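Local coordinates for dihydrolipoyl dehydrogenase (Elizabethkingia anophelis NUHP1, PDB 6UZI), which probably catalyses the NAD+-dependent oxidation of protein-bound dihydrolipoyl groups to lipoyl groups, using one FAD per subunit, at residues 160-165 with 247-252; 209-214 with 239-244; 255-260 with 267-272. All blocks are in the same frame, centred on the assembly; numbering follows the deposited sequence.

Overall arrangement
Along the chain, the loop 160-165 comes first; contact 1 brings it against the much later strand 247-252, enclosing a long run of chain that contains contact 2. That nested contact closes the beta-alpha-beta unit of strand 207-211, helix 223-236 and strand 239-241 at one edge of a parallel five-stranded sheet of Rossmann type. After a short turn the chain enters strand 245-252, and contact 3, in series after the other two, is the hairpin of strands 255-261 and 267-272. Strands 245-252 and 255-261 are neighbours in one antiparallel sheet, which links contacts 1 and 3, while Met241 and Val211 of contact 2 pack on Val270 of contact 3.

Contact 1 of 3, residues 160-165 with 247-252; sequences PFITLD and SGVERN
The loop 160-165 runs alongside strand 247-252 in roughly the same direction, the end-to-end lines of the touching parts 21° apart, with Ile162 facing Val249 at a CA to CA distance of 5.9 Å. That is too wide for direct sheet pairing, and a water bridges the gap: it donates to Phe161 O and accepts from Val249 N at 2.8 Å. Phe161 places its ring against the strand, CG sitting between the backbone N and the carbonyl carbon (chi1 57°). One face of the ring covers the Ser247 carbonyl, offset toward the rim, and CE1 comes within 3.6 Å of Gly248 N. Next along, the methylene CG1 of Ile162 rests on Val249 CG2 at 3.9 Å, the two side chains crossing at a slant. At the far end the contact turns ionic: Arg251 NH1 donates to Asp165 OD1 over 3.1 Å in a salt bridge. The oxygen lies in the guanidinium plane but is met from above the carboxylate, whose plane is turned 77° from the guanidinium. NH1 is shared with Glu167, so two acids probably divide the charge of one arginine, while Asp165 OD2 accepts from the backbone amides of Glu167, Arg168 and Val169. Ser247 and Gly248 both face Thr259 in a classic beta bulge. Around this surface contact, Val249 packs against Val256 and Val258 of strand 255-261, and Ile162 also touches Val169 of strand 169-170 and Val277 of strand 274-277, joining the small antiparallel sheet to the parallel one.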
# COMPACT_ATOMS: atom_id res chain seq x y z
N PRO A 160 25.71 -0.61 29.94
CA PRO A 160 26.68 0.16 30.73
C PRO A 160 28.13 -0.07 30.36
O PRO A 160 28.95 0.84 30.54
CB PRO A 160 26.39 -0.28 32.17
CG PRO A 160 24.92 -0.69 32.13
CD PRO A 160 24.74 -1.33 30.79
N PHE A 161 28.49 -1.25 29.83
CA PHE A 161 29.89 -1.55 29.55
C PHE A 161 30.33 -1.08 28.17
O PHE A 161 31.50 -1.28 27.82
CB PHE A 161 30.17 -3.05 29.68
CG PHE A 161 29.31 -3.91 28.80
CD1 PHE A 161 29.65 -4.10 27.46
CD2 PHE A 161 28.19 -4.54 29.29
CE1 PHE A 161 28.87 -4.89 26.64
CE2 PHE A 161 27.41 -5.33 28.48
CZ PHE A 161 27.76 -5.51 27.15
N ILE A 162 29.41 -0.53 27.37
CA ILE A 162 29.74 -0.03 26.04
C ILE A 162 30.11 1.44 26.13
O ILE A 162 29.38 2.25 26.72
CB ILE A 162 28.57 -0.24 25.06
CG1 ILE A 162 28.26 -1.73 24.92
CG2 ILE A 162 28.90 0.35 23.71
CD1 ILE A 162 27.12 -2.04 23.96
N THR A 163 31.23 1.81 25.51
CA THR A 163 31.69 3.19 25.45
C THR A 163 31.39 3.71 24.04
O THR A 163 32.12 3.42 23.09
CB THR A 163 33.18 3.31 25.77
OG1 THR A 163 33.44 2.87 27.11
CG2 THR A 163 33.64 4.74 25.60
N LEU A 164 30.29 4.45 23.91
CA LEU A 164 29.94 5.01 22.61
C LEU A 164 30.87 6.16 22.28
O LEU A 164 31.16 7.01 23.13
CB LEU A 164 28.49 5.49 22.63
CG LEU A 164 27.38 4.47 22.84
CD1 LEU A 164 26.11 5.17 23.31
CD2 LEU A 164 27.12 3.71 21.56
N ASP A 165 31.38 6.19 21.05
CA ASP A 165 32.33 7.20 20.63
C ASP A 165 31.86 8.05 19.46
O ASP A 165 32.63 8.90 18.98
CB ASP A 165 33.69 6.56 20.29
CG ASP A 165 33.60 5.52 19.18
OD1 ASP A 165 34.48 4.63 19.15
OD2 ASP A 165 32.66 5.57 18.36
N SER A 247 29.31 -9.36 26.48
CA SER A 247 29.98 -8.91 27.68
C SER A 247 31.02 -7.83 27.43
O SER A 247 31.54 -7.26 28.39
CB SER A 247 30.66 -10.10 28.38
OG SER A 247 31.59 -10.73 27.52
N GLY A 248 31.32 -7.51 26.17
CA GLY A 248 32.33 -6.50 25.89
C GLY A 248 32.26 -6.02 24.46
O GLY A 248 31.94 -6.79 23.55
N VAL A 249 32.57 -4.74 24.28
CA VAL A 249 32.68 -4.10 22.97
C VAL A 249 33.91 -3.19 22.99
O VAL A 249 33.88 -2.14 23.63
CB VAL A 249 31.44 -3.29 22.59
CG1 VAL A 249 31.67 -2.57 21.28
CG2 VAL A 249 30.20 -4.19 22.53
N GLU A 250 34.98 -3.60 22.31
CA GLU A 250 36.26 -2.89 22.26
C GLU A 250 36.47 -2.24 20.90
O GLU A 250 36.25 -2.88 19.87
CB GLU A 250 37.46 -3.81 22.48
CG GLU A 250 37.58 -4.54 23.79
CD GLU A 250 38.84 -5.42 23.81
OE1 GLU A 250 39.51 -5.54 22.76
OE2 GLU A 250 39.16 -5.98 24.88
N ARG A 251 36.91 -0.99 20.89
CA ARG A 251 37.37 -0.33 19.68
C ARG A 251 38.89 -0.37 19.63
O ARG A 251 39.56 0.12 20.54
CB ARG A 251 36.88 1.12 19.60
CG ARG A 251 37.62 1.90 18.52
CD ARG A 251 36.78 2.98 17.87
NE ARG A 251 37.47 3.59 16.74
CZ ARG A 251 37.28 4.84 16.34
NH1 ARG A 251 36.43 5.62 16.99
NH2 ARG A 251 37.95 5.31 15.29
N ASN A 252 39.44 -0.98 18.58
CA ASN A 252 40.88 -1.08 18.36
C ASN A 252 41.20 -0.41 17.04
O ASN A 252 41.37 -1.08 16.02
CB ASN A 252 41.33 -2.54 18.39
CG ASN A 252 40.91 -3.25 19.65
OD1 ASN A 252 41.36 -2.92 20.75
ND2 ASN A 252 40.03 -4.25 19.51
O HOH W 1 33.29 -3.41 26.60

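Contact 2 of 3, residues 209-214 with 239-244; sequences TVVEYL and KFMLST
Thr209 begins a parallel pairing with strand 239-241, the two strand axes approaching to 4.6 Å at 17°. Its CG2 lies 3.9 Å from Met241 CE, while OG1 bonds to His184. Val210 then uses both backbone groups: its N donates to Lys239 O, and its O receives Met241 N at 2.8 Å in a nearly straight bond (174°). On the opposite face its side chain lies beside the Phe240 ring, CB to CD2 3.8 Å, pointing the same way; the ring in turn meets Gln230, Leu233 and Lys234 of helix 223-236. Val211 turns back to the face of Thr209 and Met241: CG2 sits 4.2 Å from Met241 SD, and CG1, anti to the backbone N (chi1 -175°), touches Thr244 CG2. Glu212 carries the register past the last strand pair, its N donating to Met241 O at 3.0 Å and its O accepting from Thr244 N. Its extended side chain runs beside Leu242, OE1 coming 3.7 Å from CD2. Tyr213 heads away, though the edge of its ring meets the carbonyl carbon of Thr244. Leu214 O finishes the run by accepting Ser243 N from well above the carbonyl plane, where the second segment turns; there Thr244 OG1 bonds back to Leu242 O, 2.7 Å away. The backbone bonds thus hold the carboxyl end of strand 207-211 and fix the main chain of Glu212, which is predicted to bind NAD(+). An acid just after the second strand of a Rossmann unit, here 207-211, is the usual arrangement for gripping adenosine ribose hydroxyls, consistent with the NAD+ specificity expected here.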
# COMPACT_ATOMS: atom_id res chain seq x y z
N THR A 209 25.95 -8.46 10.76
CA THR A 209 25.71 -9.52 11.74
C THR A 209 24.96 -8.92 12.92
O THR A 209 25.39 -7.92 13.50
CB THR A 209 27.02 -10.16 12.21
OG1 THR A 209 27.80 -10.55 11.07
CG2 THR A 209 26.73 -11.38 13.06
N VAL A 210 23.81 -9.50 13.24
CA VAL A 210 23.00 -9.07 14.38
C VAL A 210 23.33 -10.00 15.54
O VAL A 210 23.11 -11.21 15.46
CB VAL A 210 21.50 -9.10 14.04
CG1 VAL A 210 20.64 -8.86 15.27
CG2 VAL A 210 21.17 -8.09 12.94
N VAL A 211 23.86 -9.43 16.62
CA VAL A 211 24.21 -10.20 17.81
C VAL A 211 23.26 -9.77 18.91
O VAL A 211 23.27 -8.61 19.34
CB VAL A 211 25.68 -10.01 18.22
CG1 VAL A 211 26.02 -10.92 19.38
CG2 VAL A 211 26.57 -10.34 17.04
N GLU A 212 22.47 -10.72 19.39
CA GLU A 212 21.32 -10.42 20.22
C GLU A 212 21.15 -11.46 21.31
O GLU A 212 21.41 -12.65 21.10
CB GLU A 212 20.09 -10.34 19.31
CG GLU A 212 18.74 -10.32 19.94
CD GLU A 212 17.69 -10.11 18.89
OE1 GLU A 212 18.08 -10.08 17.70
OE2 GLU A 212 16.49 -9.96 19.23
N TYR A 213 20.74 -10.99 22.49
CA TYR A 213 20.46 -11.89 23.60
C TYR A 213 19.13 -12.61 23.43
O TYR A 213 18.94 -13.69 24.00
CB TYR A 213 20.46 -11.14 24.93
CG TYR A 213 20.30 -12.09 26.09
CD1 TYR A 213 19.18 -12.06 26.91
CD2 TYR A 213 21.29 -13.04 26.36
CE1 TYR A 213 19.05 -12.96 27.98
CE2 TYR A 213 21.19 -13.93 27.42
CZ TYR A 213 20.07 -13.88 28.23
OH TYR A 213 19.97 -14.77 29.28
N LEU A 214 18.20 -12.03 22.66
CA LEU A 214 16.86 -12.58 22.56
C LEU A 214 16.87 -13.82 21.68
O LEU A 214 17.75 -14.01 20.84
CB LEU A 214 15.93 -11.52 21.99
CG LEU A 214 16.05 -10.17 22.73
CD1 LEU A 214 15.12 -9.10 22.15
CD2 LEU A 214 15.90 -10.30 24.24
N LYS A 239 23.23 -11.90 8.79
CA LYS A 239 23.58 -12.99 9.68
C LYS A 239 23.03 -12.72 11.08
O LYS A 239 22.94 -11.56 11.50
CB LYS A 239 25.10 -13.19 9.74
CG LYS A 239 25.76 -13.56 8.41
CD LYS A 239 25.71 -15.07 8.17
CE LYS A 239 26.18 -15.44 6.76
NZ LYS A 239 25.14 -15.20 5.71
N PHE A 240 22.63 -13.78 11.77
CA PHE A 240 22.01 -13.65 13.09
C PHE A 240 22.70 -14.58 14.08
O PHE A 240 22.79 -15.79 13.86
CB PHE A 240 20.52 -13.97 13.03
CG PHE A 240 19.72 -12.95 12.29
CD1 PHE A 240 19.50 -13.08 10.93
CD2 PHE A 240 19.20 -11.86 12.95
CE1 PHE A 240 18.77 -12.13 10.24
CE2 PHE A 240 18.47 -10.91 12.27
CZ PHE A 240 18.26 -11.05 10.90
N MET A 241 23.13 -14.00 15.20
CA MET A 241 23.70 -14.72 16.34
C MET A 241 22.76 -14.47 17.52
O MET A 241 22.94 -13.52 18.29
CB MET A 241 25.10 -14.25 16.62
CG MET A 241 26.14 -14.82 15.66
SD MET A 241 27.79 -14.22 16.05
CE MET A 241 28.61 -14.44 14.47
N LEU A 242 21.73 -15.30 17.64
CA LEU A 242 20.71 -15.11 18.66
C LEU A 242 21.10 -15.80 19.96
O LEU A 242 22.04 -16.60 20.01
CB LEU A 242 19.36 -15.64 18.15
CG LEU A 242 18.84 -15.08 16.83
CD1 LEU A 242 17.43 -15.58 16.53
CD2 LEU A 242 18.88 -13.56 16.82
N SER A 243 20.36 -15.48 21.02
CA SER A 243 20.55 -16.06 22.36
C SER A 243 22.00 -15.95 22.82
O SER A 243 22.58 -16.89 23.37
CB SER A 243 20.09 -17.52 22.40
OG SER A 243 18.73 -17.66 22.00
N THR A 244 22.58 -14.77 22.61
CA THR A 244 24.01 -14.56 22.83
C THR A 244 24.18 -13.33 23.71
O THR A 244 23.74 -12.24 23.35
CB THR A 244 24.74 -14.38 21.49
OG1 THR A 244 24.47 -15.52 20.66
CG2 THR A 244 26.23 -14.28 21.70

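Contact 3 of 3, residues 255-260 with 267-272; sequences TVKVTA and DVVVEG
Thr255 to Ala260 and Asp267 to Gly272 form a beta hairpin, its strands antiparallel at 163° with axes 4.7 Å apart. Three hydrogen-bonded pairs, Val256 with Gly272, Val258 with Val270 and Ala260 with Val268, each supply two backbone bonds. Those of the middle pair are well aligned: Val258 N reaches Val270 O at 2.8 Å, and Val270 N returns to Val258 O in the carbonyl plane. Near the turn, both bonds between Ala260 and Val268 are more bent than these. Val256, Val258, Ala260, Val268 and Val270 turn their side chains to the tightly packed face. Val258 and Val270 bring their CB atoms within 4.5 Å and both press on Ile186 of strand 184-188, while Val268 joins Val270 against Met241, so this face packs on the parallel sheet.

The reverse face, with Lys257, Thr259, Val269 and Glu271, is looser and more exposed. Lys257 leaves the backbone with CG anti to its N (chi1 -173°), and its side chain slants across that of Val269, CG to CG1 3.9 Å. Its amine stands 5.4 Å, NZ to OE2, from the Glu271 carboxylate, so any attraction there is long-range. Within the hairpin, Glu271 OE2 lies nearest to aliphatic carbons: 4.0 Å from Lys257 CD and 4.2 Å from Thr255 CG2.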
# COMPACT_ATOMS: atom_id res chain seq x y z
N THR A 255 38.69 -1.12 14.15
CA THR A 255 38.02 -2.39 14.38
C THR A 255 37.30 -2.39 15.72
O THR A 255 37.80 -1.85 16.71
CB THR A 255 39.03 -3.54 14.33
OG1 THR A 255 39.70 -3.51 13.06
CG2 THR A 255 38.36 -4.88 14.52
N VAL A 256 36.12 -3.01 15.73
CA VAL A 256 35.34 -3.22 16.94
C VAL A 256 35.26 -4.71 17.19
O VAL A 256 34.97 -5.48 16.27
CB VAL A 256 33.95 -2.59 16.83
CG1 VAL A 256 33.20 -2.80 18.12
CG2 VAL A 256 34.05 -1.11 16.48
N LYS A 257 35.53 -5.13 18.42
CA LYS A 257 35.49 -6.53 18.82
C LYS A 257 34.39 -6.73 19.85
O LYS A 257 34.42 -6.12 20.93
CB LYS A 257 36.85 -6.97 19.37
CG LYS A 257 36.96 -8.45 19.65
CD LYS A 257 38.41 -8.87 19.83
CE LYS A 257 38.63 -9.54 21.18
NZ LYS A 257 39.96 -10.20 21.20
N VAL A 258 33.43 -7.59 19.53
CA VAL A 258 32.30 -7.87 20.41
C VAL A 258 32.50 -9.26 20.99
O VAL A 258 32.56 -10.24 20.25
CB VAL A 258 30.96 -7.78 19.65
CG1 VAL A 258 29.79 -8.19 20.53
CG2 VAL A 258 30.76 -6.38 19.10
N THR A 259 32.63 -9.34 22.32
CA THR A 259 32.81 -10.62 23.00
C THR A 259 31.54 -10.99 23.74
O THR A 259 30.88 -10.13 24.33
CB THR A 259 34.00 -10.59 23.98
OG1 THR A 259 33.84 -9.53 24.94
CG2 THR A 259 35.31 -10.41 23.24
N ALA A 260 31.18 -12.28 23.70
CA ALA A 260 29.91 -12.73 24.25
C ALA A 260 29.97 -14.23 24.53
O ALA A 260 30.96 -14.91 24.23
CB ALA A 260 28.75 -12.42 23.29
N ASP A 267 32.34 -19.26 24.27
CA ASP A 267 32.79 -17.92 23.93
C ASP A 267 32.53 -17.60 22.47
O ASP A 267 32.63 -18.47 21.60
CB ASP A 267 34.28 -17.78 24.24
CG ASP A 267 34.56 -17.63 25.72
OD1 ASP A 267 33.58 -17.49 26.49
OD2 ASP A 267 35.74 -17.68 26.12
N VAL A 268 32.18 -16.35 22.20
CA VAL A 268 31.90 -15.87 20.85
C VAL A 268 32.64 -14.55 20.63
O VAL A 268 32.66 -13.69 21.52
CB VAL A 268 30.38 -15.68 20.65
CG1 VAL A 268 30.09 -15.13 19.26
CG2 VAL A 268 29.65 -17.00 20.89
N VAL A 269 33.24 -14.39 19.45
CA VAL A 269 33.95 -13.17 19.10
C VAL A 269 33.51 -12.73 17.71
O VAL A 269 33.55 -13.53 16.76
CB VAL A 269 35.48 -13.36 19.13
CG1 VAL A 269 36.18 -12.10 18.67
CG2 VAL A 269 35.95 -13.75 20.51
N VAL A 270 33.10 -11.47 17.58
CA VAL A 270 32.70 -10.88 16.30
C VAL A 270 33.47 -9.58 16.11
O VAL A 270 33.51 -8.74 17.00
CB VAL A 270 31.18 -10.62 16.21
CG1 VAL A 270 30.80 -10.30 14.78
CG2 VAL A 270 30.38 -11.80 16.70
N GLU A 271 34.06 -9.42 14.93
CA GLU A 271 34.83 -8.23 14.60
C GLU A 271 34.21 -7.54 13.40
O GLU A 271 33.81 -8.19 12.44
CB GLU A 271 36.29 -8.60 14.31
CG GLU A 271 37.15 -8.83 15.55
CD GLU A 271 38.62 -9.03 15.22
OE1 GLU A 271 38.91 -9.65 14.18
OE2 GLU A 271 39.48 -8.59 16.02
N GLY A 272 34.12 -6.22 13.48
CA GLY A 272 33.67 -5.40 12.38
C GLY A 272 34.36 -4.06 12.43
O GLY A 272 35.15 -3.78 13.34